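Local coordinates for protein replicative DNA helicase (Helicobacter pylori, PDB 3GXV) that probably unwinds duplex DNA at the replication fork as an ATP-driven hexameric helicase, its N-terminal domain taking part in interactions with primase, at residues 11-16 / 99-104; 29-34 / 47-52; 43-48 / 83-88. All blocks are in the same frame, centred on the assembly; numbering follows the deposited sequence.

Interaction 1 of 3, residues 11-16 / 99-104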
ATOM      1  N   GLN B  11     -22.768   7.529   1.346  1.00  7.79           N
ATOM      2  CA  GLN B  11     -22.147   6.237   1.183  1.00  8.16           C
ATOM      3  C   GLN B  11     -21.125   6.291   0.034  1.00  8.38           C
ATOM      4  O   GLN B  11     -20.000   5.807   0.170  1.00  8.68           O
ATOM      5  CB  GLN B  11     -23.228   5.179   0.910  1.00  6.18           C
ATOM      6  CG  GLN B  11     -22.764   3.774   1.211  1.00  7.42           C
ATOM      7  CD  GLN B  11     -23.874   2.752   1.135  1.00  6.69           C
ATOM      8  OE1 GLN B  11     -23.636   1.559   1.306  1.00  9.51           O
ATOM      9  NE2 GLN B  11     -25.096   3.211   0.888  1.00  5.55           N
ATOM     10  N   ASN B  12     -21.525   6.893  -1.083  1.00  8.12           N
ATOM     11  CA  ASN B  12     -20.677   7.017  -2.264  1.00 11.43           C
ATOM     12  C   ASN B  12     -19.418   7.843  -1.985  1.00 11.40           C
ATOM     13  O   ASN B  12     -18.331   7.532  -2.470  1.00 14.22           O
ATOM     14  CB  ASN B  12     -21.481   7.648  -3.404  1.00 11.23           C
ATOM     15  CG  ASN B  12     -20.649   7.895  -4.642  1.00 12.94           C
ATOM     16  OD1 ASN B  12     -19.872   7.039  -5.062  1.00 19.10           O
ATOM     17  ND2 ASN B  12     -20.819   9.061  -5.247  1.00 14.49           N
ATOM     18  N   ILE B  13     -19.576   8.899  -1.202  1.00 14.89           N
ATOM     19  CA  ILE B  13     -18.470   9.775  -0.841  1.00 16.76           C
ATOM     20  C   ILE B  13     -17.437   9.088   0.045  1.00 11.24           C
ATOM     21  O   ILE B  13     -16.245   9.378  -0.051  1.00 11.79           O
ATOM     22  CB  ILE B  13     -18.988  11.032  -0.098  1.00 18.86           C
ATOM     23  CG1 ILE B  13     -19.694  11.957  -1.091  1.00 22.24           C
ATOM     24  CG2 ILE B  13     -17.836  11.739   0.615  1.00 19.11           C
ATOM     25  CD1 ILE B  13     -20.279  13.195  -0.461  1.00 25.07           C
ATOM     26  N   GLU B  14     -17.902   8.199   0.915  1.00  9.81           N
ATOM     27  CA  GLU B  14     -17.015   7.490   1.824  1.00  9.80           C
ATOM     28  C   GLU B  14     -16.117   6.525   1.076  1.00  8.26           C
ATOM     29  O   GLU B  14     -14.968   6.327   1.455  1.00  7.50           O
ATOM     30  CB  GLU B  14     -17.821   6.731   2.881  1.00  6.44           C
ATOM     31  CG  GLU B  14     -18.705   7.641   3.727  1.00  6.22           C
ATOM     32  CD  GLU B  14     -19.364   6.943   4.900  1.00  6.44           C
ATOM     33  OE1 GLU B  14     -19.660   5.719   4.824  1.00  4.93           O
ATOM     34  OE2 GLU B  14     -19.611   7.638   5.903  1.00  8.34           O
ATOM     35  N   ARG B  15     -16.646   5.923   0.020  1.00  8.65           N
ATOM     36  CA  ARG B  15     -15.874   4.989  -0.779  1.00  9.43           C
ATOM     37  C   ARG B  15     -14.813   5.750  -1.555  1.00 10.99           C
ATOM     38  O   ARG B  15     -13.643   5.361  -1.575  1.00 10.70           O
ATOM     39  CB  ARG B  15     -16.771   4.245  -1.776  1.00 11.26           C
ATOM     40  CG  ARG B  15     -17.755   3.280  -1.147  1.00 14.97           C
ATOM     41  CD  ARG B  15     -18.384   2.365  -2.197  1.00 16.04           C
ATOM     42  NE  ARG B  15     -19.330   3.055  -3.069  1.00 19.06           N
ATOM     43  CZ  ARG B  15     -20.656   2.969  -2.968  1.00 16.24           C
ATOM     44  NH1 ARG B  15     -21.217   2.220  -2.032  1.00 18.07           N
ATOM     45  NH2 ARG B  15     -21.422   3.630  -3.811  1.00 17.33           N
ATOM     46  N   ILE B  16     -15.227   6.833  -2.207  1.00 10.51           N
ATOM     47  CA  ILE B  16     -14.292   7.614  -2.998  1.00 11.35           C
ATOM     48  C   ILE B  16     -13.119   8.073  -2.135  1.00 12.95           C
ATOM     49  O   ILE B  16     -12.000   8.160  -2.599  1.00 13.06           O
ATOM     50  CB  ILE B  16     -14.973   8.840  -3.628  1.00 10.20           C
ATOM     51  CG1 ILE B  16     -16.068   8.385  -4.602  1.00  9.01           C
ATOM     52  CG2 ILE B  16     -13.925   9.687  -4.340  1.00  9.00           C
ATOM     53  CD1 ILE B  16     -16.950   9.516  -5.140  1.00  4.12           C
ATOM     54  N   GLU B  99     -14.600  16.321   5.293  1.00 18.47           N
ATOM     55  CA  GLU B  99     -15.314  17.222   6.197  1.00 20.41           C
ATOM     56  C   GLU B  99     -16.824  16.988   6.085  1.00 21.26           C
ATOM     57  O   GLU B  99     -17.578  17.271   7.022  1.00 21.68           O
ATOM     58  CB  GLU B  99     -15.019  18.694   5.876  1.00 23.61           C
ATOM     59  CG  GLU B  99     -15.686  19.654   6.862  1.00 31.08           C
ATOM     60  CD  GLU B  99     -15.740  21.102   6.384  1.00 34.32           C
ATOM     61  OE1 GLU B  99     -16.258  21.951   7.143  1.00 34.68           O
ATOM     62  OE2 GLU B  99     -15.279  21.392   5.261  1.00 36.25           O
ATOM     63  N   GLU B 100     -17.266  16.489   4.935  1.00 19.32           N
ATOM     64  CA  GLU B 100     -18.680  16.212   4.740  1.00 18.68           C
ATOM     65  C   GLU B 100     -19.003  14.961   5.547  1.00 15.70           C
ATOM     66  O   GLU B 100     -20.021  14.890   6.245  1.00 16.38           O
ATOM     67  CB  GLU B 100     -18.986  15.978   3.256  1.00 22.18           C
ATOM     68  CG  GLU B 100     -20.473  15.929   2.950  1.00 30.63           C
ATOM     69  CD  GLU B 100     -20.777  15.927   1.464  1.00 33.48           C
ATOM     70  OE1 GLU B 100     -20.073  16.622   0.698  1.00 34.60           O
ATOM     71  OE2 GLU B 100     -21.737  15.238   1.067  1.00 36.03           O
ATOM     72  N   ILE B 101     -18.120  13.973   5.450  1.00 13.12           N
ATOM     73  CA  ILE B 101     -18.287  12.719   6.177  1.00 10.66           C
ATOM     74  C   ILE B 101     -18.328  12.987   7.678  1.00  6.84           C
ATOM     75  O   ILE B 101     -19.130  12.404   8.403  1.00  5.23           O
ATOM     76  CB  ILE B 101     -17.133  11.750   5.846  1.00 12.20           C
ATOM     77  CG1 ILE B 101     -17.357  11.164   4.450  1.00 13.26           C
ATOM     78  CG2 ILE B 101     -17.036  10.644   6.903  1.00 13.11           C
ATOM     79  CD1 ILE B 101     -16.180  10.395   3.902  1.00 16.02           C
ATOM     80  N   LYS B 102     -17.465  13.895   8.125  1.00  8.35           N
ATOM     81  CA  LYS B 102     -17.366  14.259   9.537  1.00  7.21           C
ATOM     82  C   LYS B 102     -18.623  14.972  10.006  1.00  8.71           C
ATOM     83  O   LYS B 102     -19.117  14.706  11.103  1.00  7.80           O
ATOM     84  CB  LYS B 102     -16.151  15.164   9.774  1.00  2.85           C
ATOM     85  CG  LYS B 102     -15.891  15.475  11.237  1.00  1.00           C
ATOM     86  CD  LYS B 102     -15.677  14.185  12.022  1.00  2.53           C
ATOM     87  CE  LYS B 102     -15.549  14.447  13.509  1.00  1.63           C
ATOM     88  NZ  LYS B 102     -14.413  15.340  13.803  1.00  6.57           N
ATOM     89  N   ASN B 103     -19.119  15.877   9.161  1.00  8.21           N
ATOM     90  CA  ASN B 103     -20.325  16.653   9.432  1.00  8.21           C
ATOM     91  C   ASN B 103     -21.575  15.780   9.612  1.00  7.71           C
ATOM     92  O   ASN B 103     -22.388  16.047  10.488  1.00  5.61           O
ATOM     93  CB  ASN B 103     -20.572  17.671   8.299  1.00 11.79           C
ATOM     94  CG  ASN B 103     -19.726  18.934   8.441  1.00 15.85           C
ATOM     95  OD1 ASN B 103     -19.499  19.655   7.465  1.00 16.03           O
ATOM     96  ND2 ASN B 103     -19.267  19.211   9.660  1.00 16.04           N
ATOM     97  N   ALA B 104     -21.737  14.757   8.778  1.00  5.12           N
ATOM     98  CA  ALA B 104     -22.904  13.885   8.888  1.00  1.99           C
ATOM     99  C   ALA B 104     -22.757  12.964  10.095  1.00  2.75           C
ATOM    100  O   ALA B 104     -23.738  12.490  10.660  1.00  1.00           O
ATOM    101  CB  ALA B 104     -23.091  13.076   7.615  1.00  1.00           C
TER

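Interaction 2 of 3, residues 29-34 / 47-52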
ATOM      1  N   GLU B  29      -3.150   9.846   6.823  1.00 25.11           N
ATOM      2  CA  GLU B  29      -2.779  10.640   7.993  1.00 28.18           C
ATOM      3  C   GLU B  29      -3.674  11.873   8.072  1.00 29.99           C
ATOM      4  O   GLU B  29      -4.193  12.223   9.136  1.00 29.82           O
ATOM      5  CB  GLU B  29      -1.310  11.052   7.881  1.00 29.07           C
ATOM      6  CG  GLU B  29      -0.393   9.862   7.632  1.00 32.12           C
ATOM      7  CD  GLU B  29       0.960  10.248   7.070  1.00 34.91           C
ATOM      8  OE1 GLU B  29       1.725   9.332   6.698  1.00 34.47           O
ATOM      9  OE2 GLU B  29       1.256  11.462   7.002  1.00 36.25           O
ATOM     10  N   GLU B  30      -3.863  12.513   6.924  1.00 29.84           N
ATOM     11  CA  GLU B  30      -4.686  13.703   6.844  1.00 29.28           C
ATOM     12  C   GLU B  30      -6.147  13.367   7.161  1.00 28.31           C
ATOM     13  O   GLU B  30      -6.779  14.018   7.997  1.00 27.69           O
ATOM     14  CB  GLU B  30      -4.557  14.314   5.447  1.00 34.48           C
ATOM     15  CG  GLU B  30      -3.124  14.736   5.079  1.00 40.12           C
ATOM     16  CD  GLU B  30      -2.334  13.657   4.342  1.00 42.71           C
ATOM     17  OE1 GLU B  30      -2.691  13.344   3.187  1.00 44.28           O
ATOM     18  OE2 GLU B  30      -1.354  13.128   4.909  1.00 42.68           O
ATOM     19  N   VAL B  31      -6.670  12.339   6.499  1.00 26.55           N
ATOM     20  CA  VAL B  31      -8.043  11.897   6.700  1.00 21.84           C
ATOM     21  C   VAL B  31      -8.318  11.527   8.155  1.00 21.67           C
ATOM     22  O   VAL B  31      -9.375  11.860   8.687  1.00 22.27           O
ATOM     23  CB  VAL B  31      -8.356  10.680   5.808  1.00 21.25           C
ATOM     24  CG1 VAL B  31      -9.776  10.170   6.077  1.00 19.53           C
ATOM     25  CG2 VAL B  31      -8.196  11.074   4.342  1.00 21.48           C
ATOM     26  N   HIS B  32      -7.359  10.849   8.787  1.00 22.72           N
ATOM     27  CA  HIS B  32      -7.482  10.408  10.183  1.00 22.17           C
ATOM     28  C   HIS B  32      -7.421  11.584  11.158  1.00 23.04           C
ATOM     29  O   HIS B  32      -7.832  11.465  12.315  1.00 23.26           O
ATOM     30  CB  HIS B  32      -6.363   9.411  10.516  1.00 18.48           C
ATOM     31  CG  HIS B  32      -6.532   8.717  11.835  1.00 14.98           C
ATOM     32  ND1 HIS B  32      -5.500   8.031  12.444  1.00 16.07           N
ATOM     33  CD2 HIS B  32      -7.603   8.577  12.641  1.00 16.37           C
ATOM     34  CE1 HIS B  32      -5.938   7.499  13.573  1.00 13.75           C
ATOM     35  NE2 HIS B  32      -7.208   7.813  13.717  1.00 13.86           N
ATOM     36  N   SER B  33      -6.904  12.717  10.692  1.00 21.76           N
ATOM     37  CA  SER B  33      -6.800  13.900  11.539  1.00 20.45           C
ATOM     38  C   SER B  33      -8.170  14.544  11.692  1.00 19.80           C
ATOM     39  O   SER B  33      -8.323  15.554  12.385  1.00 17.09           O
ATOM     40  CB  SER B  33      -5.826  14.907  10.930  1.00 22.07           C
ATOM     41  OG  SER B  33      -5.618  15.998  11.803  1.00 26.15           O
ATOM     42  N   VAL B  34      -9.164  13.946  11.036  1.00 17.13           N
ATOM     43  CA  VAL B  34     -10.534  14.438  11.075  1.00 13.93           C
ATOM     44  C   VAL B  34     -11.549  13.298  11.191  1.00 13.24           C
ATOM     45  O   VAL B  34     -12.690  13.521  11.571  1.00 14.70           O
ATOM     46  CB  VAL B  34     -10.845  15.291   9.802  1.00 15.77           C
ATOM     47  CG1 VAL B  34     -12.357  15.507   9.639  1.00 15.44           C
ATOM     48  CG2 VAL B  34     -10.139  16.649   9.906  1.00 16.04           C
ATOM     49  N   LEU B  47     -15.029  -0.109   9.075  1.00  7.14           N
ATOM     50  CA  LEU B  47     -14.224  -1.295   9.338  1.00  8.15           C
ATOM     51  C   LEU B  47     -12.993  -1.270   8.427  1.00  9.79           C
ATOM     52  O   LEU B  47     -11.876  -1.605   8.858  1.00  4.39           O
ATOM     53  CB  LEU B  47     -15.053  -2.568   9.098  1.00 13.00           C
ATOM     54  CG  LEU B  47     -14.411  -3.947   9.339  1.00 15.55           C
ATOM     55  CD1 LEU B  47     -13.495  -3.901  10.556  1.00 16.95           C
ATOM     56  CD2 LEU B  47     -15.509  -5.000   9.533  1.00 17.19           C
ATOM     57  N   PHE B  48     -13.212  -0.870   7.172  1.00  6.23           N
ATOM     58  CA  PHE B  48     -12.138  -0.762   6.188  1.00  8.66           C
ATOM     59  C   PHE B  48     -11.137   0.287   6.676  1.00  9.88           C
ATOM     60  O   PHE B  48      -9.941   0.018   6.741  1.00  8.31           O
ATOM     61  CB  PHE B  48     -12.692  -0.326   4.830  1.00  8.10           C
ATOM     62  CG  PHE B  48     -11.676  -0.346   3.723  1.00  6.25           C
ATOM     63  CD1 PHE B  48     -11.487  -1.487   2.965  1.00  5.75           C
ATOM     64  CD2 PHE B  48     -10.924   0.790   3.420  1.00  7.32           C
ATOM     65  CE1 PHE B  48     -10.561  -1.503   1.917  1.00  7.13           C
ATOM     66  CE2 PHE B  48      -9.998   0.785   2.379  1.00  4.79           C
ATOM     67  CZ  PHE B  48      -9.819  -0.362   1.623  1.00  4.00           C
ATOM     68  N   PHE B  49     -11.630   1.475   7.021  1.00  8.20           N
ATOM     69  CA  PHE B  49     -10.764   2.545   7.516  1.00 12.35           C
ATOM     70  C   PHE B  49      -9.912   2.040   8.689  1.00 15.00           C
ATOM     71  O   PHE B  49      -8.749   2.413   8.853  1.00 13.82           O
ATOM     72  CB  PHE B  49     -11.606   3.744   7.976  1.00  8.95           C
ATOM     73  CG  PHE B  49     -10.803   5.001   8.205  1.00  8.50           C
ATOM     74  CD1 PHE B  49     -10.005   5.526   7.186  1.00  7.01           C
ATOM     75  CD2 PHE B  49     -10.808   5.632   9.447  1.00  7.33           C
ATOM     76  CE1 PHE B  49      -9.228   6.655   7.404  1.00  8.66           C
ATOM     77  CE2 PHE B  49     -10.028   6.770   9.673  1.00  6.66           C
ATOM     78  CZ  PHE B  49      -9.239   7.276   8.654  1.00  7.94           C
ATOM     79  N   GLU B  50     -10.515   1.175   9.493  1.00 15.37           N
ATOM     80  CA  GLU B  50      -9.884   0.606  10.671  1.00 15.64           C
ATOM     81  C   GLU B  50      -8.695  -0.268  10.288  1.00 16.40           C
ATOM     82  O   GLU B  50      -7.586  -0.082  10.792  1.00 15.61           O
ATOM     83  CB  GLU B  50     -10.924  -0.224  11.415  1.00 17.61           C
ATOM     84  CG  GLU B  50     -10.672  -0.503  12.888  1.00 19.99           C
ATOM     85  CD  GLU B  50     -11.766  -1.393  13.454  1.00 22.36           C
ATOM     86  OE1 GLU B  50     -11.712  -2.618  13.213  1.00 24.65           O
ATOM     87  OE2 GLU B  50     -12.700  -0.869  14.103  1.00 23.09           O
ATOM     88  N   ILE B  51      -8.931  -1.226   9.394  1.00 18.17           N
ATOM     89  CA  ILE B  51      -7.870  -2.121   8.953  1.00 18.18           C
ATOM     90  C   ILE B  51      -6.762  -1.321   8.276  1.00 19.92           C
ATOM     91  O   ILE B  51      -5.580  -1.659   8.389  1.00 22.46           O
ATOM     92  CB  ILE B  51      -8.405  -3.192   7.974  1.00 14.36           C
ATOM     93  CG1 ILE B  51      -9.408  -4.107   8.689  1.00 10.24           C
ATOM     94  CG2 ILE B  51      -7.249  -4.017   7.434  1.00 10.57           C
ATOM     95  CD1 ILE B  51     -10.287  -4.933   7.743  1.00  7.14           C
ATOM     96  N   ALA B  52      -7.143  -0.251   7.588  1.00 16.64           N
ATOM     97  CA  ALA B  52      -6.171   0.584   6.897  1.00 19.20           C
ATOM     98  C   ALA B  52      -5.296   1.298   7.916  1.00 18.43           C
ATOM     99  O   ALA B  52      -4.074   1.317   7.788  1.00 17.49           O
ATOM    100  CB  ALA B  52      -6.880   1.597   5.994  1.00 15.68           C
TER

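Interaction 3 of 3, residues 43-48 / 83-88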
ATOM      1  N   PRO B  43     -21.155   1.123   8.002  1.00  3.63           N
ATOM      2  CA  PRO B  43     -20.215   0.407   8.874  1.00  3.98           C
ATOM      3  C   PRO B  43     -19.046  -0.312   8.204  1.00  2.99           C
ATOM      4  O   PRO B  43     -17.924  -0.260   8.693  1.00  2.44           O
ATOM      5  CB  PRO B  43     -21.123  -0.552   9.643  1.00  5.54           C
ATOM      6  CG  PRO B  43     -22.404   0.201   9.713  1.00  3.93           C
ATOM      7  CD  PRO B  43     -22.538   0.733   8.309  1.00  1.00           C
ATOM      8  N   PRO B  44     -19.298  -1.012   7.091  1.00  7.21           N
ATOM      9  CA  PRO B  44     -18.187  -1.713   6.428  1.00  6.53           C
ATOM     10  C   PRO B  44     -17.060  -0.776   5.963  1.00  7.52           C
ATOM     11  O   PRO B  44     -15.908  -1.206   5.801  1.00  9.14           O
ATOM     12  CB  PRO B  44     -18.879  -2.424   5.270  1.00  4.31           C
ATOM     13  CG  PRO B  44     -20.229  -2.753   5.869  1.00  4.10           C
ATOM     14  CD  PRO B  44     -20.597  -1.449   6.541  1.00  2.94           C
ATOM     15  N   ASN B  45     -17.398   0.492   5.734  1.00  4.24           N
ATOM     16  CA  ASN B  45     -16.411   1.474   5.299  1.00  3.60           C
ATOM     17  C   ASN B  45     -15.561   1.880   6.490  1.00  3.01           C
ATOM     18  O   ASN B  45     -14.377   2.162   6.348  1.00  3.82           O
ATOM     19  CB  ASN B  45     -17.089   2.712   4.706  1.00  3.78           C
ATOM     20  CG  ASN B  45     -17.750   2.439   3.359  1.00  4.73           C
ATOM     21  OD1 ASN B  45     -17.462   1.441   2.696  1.00  7.61           O
ATOM     22  ND2 ASN B  45     -18.632   3.337   2.944  1.00  6.31           N
ATOM     23  N   GLY B  46     -16.183   1.937   7.666  1.00  7.02           N
ATOM     24  CA  GLY B  46     -15.449   2.271   8.871  1.00  4.54           C
ATOM     25  C   GLY B  46     -14.514   1.112   9.181  1.00  5.34           C
ATOM     26  O   GLY B  46     -13.341   1.305   9.513  1.00  6.97           O
ATOM     27  N   LEU B  47     -15.029  -0.109   9.075  1.00  7.14           N
ATOM     28  CA  LEU B  47     -14.224  -1.295   9.338  1.00  8.15           C
ATOM     29  C   LEU B  47     -12.993  -1.270   8.427  1.00  9.79           C
ATOM     30  O   LEU B  47     -11.876  -1.605   8.858  1.00  4.39           O
ATOM     31  CB  LEU B  47     -15.053  -2.568   9.098  1.00 13.00           C
ATOM     32  CG  LEU B  47     -14.411  -3.947   9.339  1.00 15.55           C
ATOM     33  CD1 LEU B  47     -13.495  -3.901  10.556  1.00 16.95           C
ATOM     34  CD2 LEU B  47     -15.509  -5.000   9.533  1.00 17.19           C
ATOM     35  N   PHE B  48     -13.212  -0.870   7.172  1.00  6.23           N
ATOM     36  CA  PHE B  48     -12.138  -0.762   6.188  1.00  8.66           C
ATOM     37  C   PHE B  48     -11.137   0.287   6.676  1.00  9.88           C
ATOM     38  O   PHE B  48      -9.941   0.018   6.741  1.00  8.31           O
ATOM     39  CB  PHE B  48     -12.692  -0.326   4.830  1.00  8.10           C
ATOM     40  CG  PHE B  48     -11.676  -0.346   3.723  1.00  6.25           C
ATOM     41  CD1 PHE B  48     -11.487  -1.487   2.965  1.00  5.75           C
ATOM     42  CD2 PHE B  48     -10.924   0.790   3.420  1.00  7.32           C
ATOM     43  CE1 PHE B  48     -10.561  -1.503   1.917  1.00  7.13           C
ATOM     44  CE2 PHE B  48      -9.998   0.785   2.379  1.00  4.79           C
ATOM     45  CZ  PHE B  48      -9.819  -0.362   1.623  1.00  4.00           C
ATOM     46  N   VAL B  83     -15.286  -4.481  -3.485  1.00 19.70           N
ATOM     47  CA  VAL B  83     -15.234  -4.074  -4.886  1.00 21.46           C
ATOM     48  C   VAL B  83     -15.847  -2.689  -5.042  1.00 23.08           C
ATOM     49  O   VAL B  83     -15.506  -1.947  -5.968  1.00 22.60           O
ATOM     50  CB  VAL B  83     -15.997  -5.064  -5.793  1.00 20.14           C
ATOM     51  CG1 VAL B  83     -15.561  -6.480  -5.490  1.00 20.12           C
ATOM     52  CG2 VAL B  83     -17.481  -4.920  -5.587  1.00 21.01           C
ATOM     53  N   ALA B  84     -16.754  -2.348  -4.130  1.00 22.65           N
ATOM     54  CA  ALA B  84     -17.405  -1.043  -4.155  1.00 23.30           C
ATOM     55  C   ALA B  84     -16.344   0.009  -3.869  1.00 23.66           C
ATOM     56  O   ALA B  84     -16.225   1.016  -4.574  1.00 24.42           O
ATOM     57  CB  ALA B  84     -18.504  -0.980  -3.095  1.00 24.56           C
ATOM     58  N   ILE B  85     -15.562  -0.241  -2.828  1.00 20.11           N
ATOM     59  CA  ILE B  85     -14.514   0.677  -2.434  1.00 17.33           C
ATOM     60  C   ILE B  85     -13.365   0.733  -3.440  1.00 20.63           C
ATOM     61  O   ILE B  85     -12.952   1.826  -3.843  1.00 21.07           O
ATOM     62  CB  ILE B  85     -13.996   0.304  -1.036  1.00 14.20           C
ATOM     63  CG1 ILE B  85     -15.138   0.479  -0.026  1.00 10.39           C
ATOM     64  CG2 ILE B  85     -12.795   1.164  -0.670  1.00 12.28           C
ATOM     65  CD1 ILE B  85     -14.992  -0.308   1.273  1.00  2.81           C
ATOM     66  N   PHE B  86     -12.868  -0.425  -3.866  1.00 19.04           N
ATOM     67  CA  PHE B  86     -11.759  -0.470  -4.822  1.00 20.42           C
ATOM     68  C   PHE B  86     -12.077   0.044  -6.223  1.00 22.04           C
ATOM     69  O   PHE B  86     -11.192   0.541  -6.918  1.00 21.88           O
ATOM     70  CB  PHE B  86     -11.194  -1.898  -4.921  1.00 19.11           C
ATOM     71  CG  PHE B  86     -10.475  -2.358  -3.675  1.00 13.15           C
ATOM     72  CD1 PHE B  86      -9.300  -1.748  -3.277  1.00 11.51           C
ATOM     73  CD2 PHE B  86     -10.999  -3.371  -2.889  1.00 11.98           C
ATOM     74  CE1 PHE B  86      -8.649  -2.141  -2.110  1.00 12.18           C
ATOM     75  CE2 PHE B  86     -10.362  -3.777  -1.716  1.00 11.30           C
ATOM     76  CZ  PHE B  86      -9.184  -3.159  -1.323  1.00 11.11           C
ATOM     77  N   ALA B  87     -13.337  -0.063  -6.637  1.00 29.10           N
ATOM     78  CA  ALA B  87     -13.732   0.379  -7.972  1.00 33.02           C
ATOM     79  C   ALA B  87     -14.091   1.863  -8.057  1.00 34.10           C
ATOM     80  O   ALA B  87     -14.000   2.460  -9.121  1.00 35.87           O
ATOM     81  CB  ALA B  87     -14.890  -0.466  -8.483  1.00 34.19           C
ATOM     82  N   ALA B  88     -14.498   2.454  -6.939  1.00 38.53           N
ATOM     83  CA  ALA B  88     -14.852   3.867  -6.919  1.00 40.08           C
ATOM     84  C   ALA B  88     -13.664   4.685  -7.405  1.00 39.88           C
ATOM     85  O   ALA B  88     -12.517   4.306  -7.192  1.00 43.06           O
ATOM     86  CB  ALA B  88     -15.246   4.288  -5.514  1.00 38.66           C
TER

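Interaction 1 of 3, residues 11-16 / 99-104
Ile101 lays its CD1 methyl against the root of Glu14, 3.7 Å from the Glu14 CA, and the same methyl lies equally near Glu14 CG. The isoleucine's CG1 follows close behind, so the isoleucine packs mainly on the aliphatic part of the glutamate, with the carboxylate oxygen OE2 only marginally near its CG2 branch. With CG1 beside its own backbone N (chi1 -75°), Ile101 sends its longer branch across the gap between the helices. Ile13 also meets that branch: its CG2 is 3.9 Å from Ile101 CG1, and the two isoleucines slide past one another in opposite senses.

The Ile13 CD1 methyl reaches instead to the end of Glu100, whose extended chain comes in roughly at right angles to it. Glu100 OE2 is hydrogen-bonded to Gln9, one turn earlier on the helix that carries Ile13, and this bond ties the carboxylate to the opposite helix beside the methyl.

The backbones here belong to helix 3-23 and helix 95-119, long helices in the all-helical N-terminal domain of DnaB-type helicases. Their axes run 10.1 Å apart at closest approach, with N-to-C directions at 134°, steeply crossed and closer to antiparallel than to parallel. Glu14 and Ile101 mark the nearest backbone approach, with the Glu14 CA 6.9 Å from the Ile101 CA.

Glu14 is buried, yet its carboxylate is well supplied with donors. OE2 accepts from the backbone N of Tyr41, while OE1 takes both the backbone N of Tyr42 and the side-chain amide of Asn45. Three donors therefore grip the group, which would be expected to stabilise its ionised form, and they pin the start of helix 43-57 and the loop before it to helix 3-23. Leu35 and Val17 also touch Ile101, while Tyr97 packs on Ile13.

Interaction 2 of 3, residues 29-34 / 47-52
Phe49 reaches from helix 43-57 to the 29-34 segment. Its CB points toward that segment, and with CG anti to the backbone N (chi1 -167°) the ring is carried straight outward, so the far end does the touching. CB and CG serve as the stem. Farther out, CE1 comes to 3.8 Å from Val31 CG1, the methyl that stands anti to the valine's own backbone N. At the tip, CZ touches two residues at once: it is 3.9 Å from His32 CA, which lies at the edge of the phenyl ring and in its plane, and it also rests against the His32 CB. Val31 CG1 reaches CZ as well, approaching the ring obliquely.

The imidazole of His32 stands almost upright to the phenyl ring. The planes meet at 82° with centroids 6.0 Å apart, an offset edge-to-face pair in which Phe49 offers its edge to the face of the histidine. The NE2 of His32 is hydrogen-bonded to the carboxylate of Glu36, just beyond the segment, and this bond helps fix the rotation of the imidazole. With this polar end engaged elsewhere, His32 meets Phe49 through its CA, CB and ring face.

The contact joins the short helix 27-32 to helix 43-57. Ile28, from the preceding turn of helix 27-32, also packs on Phe49, and Phe40 brings its ring against it from the intervening loop. Helix 3-23 adds Leu18 and Ile21, which touch Phe49, and Ile21 reaches Val31 too, so the ring from helix 43-57 lies between helix 27-32 and helix 3-23.

Interaction 3 of 3, residues 43-48 / 83-88
The CG2 methyl of Ile85 rests over one face of the Phe48 ring. It lies 4.2 Å from the centroid of the Phe48 ring and 16° off the ring normal, a CH-pi contact. The other branch of Ile85 goes to Asn45: CD1 comes 3.3 Å from Asn45 OD1, a close van der Waals approach of a methyl to a carbonyl oxygen. Ile85 thus uses both branches, with CG2 anti to its backbone N and CG1 beside it (chi1 -64°).

Phe86 takes up the rim of the same phenyl ring. Its CZ lies in the plane of the Phe48 ring, 3.9 Å from Phe48 CE1. The two rings make an offset edge-to-face pair, Phe48 giving its edge to the Phe86 face, with planes at 75°.

The Asn45 amide, held through ND2 by Glu14 of helix 3-23, is thereby probably oriented with OD1 toward Ile85.

The backbones are those of helix 43-57, at its first turns, and helix 79-87, at its last; their axes are 11.5 Å apart at closest approach and cross at -66°, so side chains span the gap. Leu18 of helix 3-23 touches Asn45, Phe48 and Ile85 alike, and Ile67 of helix 64-69 packs on both phenylalanines.

How the interactions relate
From the N terminus, helix 3-23 supplies the first half of interaction 1, whose loop closes only when the chain returns on helix 95-119. The other two contacts fall within that span. Interaction 2 closes a short loop, from helix 27-32 to helix 43-57; interaction 3 closes a longer one, from the start of helix 43-57 to helix 79-87. These two inner loops share Leu47 and Phe48, with 43-48 and 47-52 overlapping on one helix. Interaction 1 touches both others: helix 3-23 bridges it to interaction 3, where Arg15 packs on Ala84, while Lys102 lies against Val34 of interaction 2. Together they bind five of the six helices into one domain.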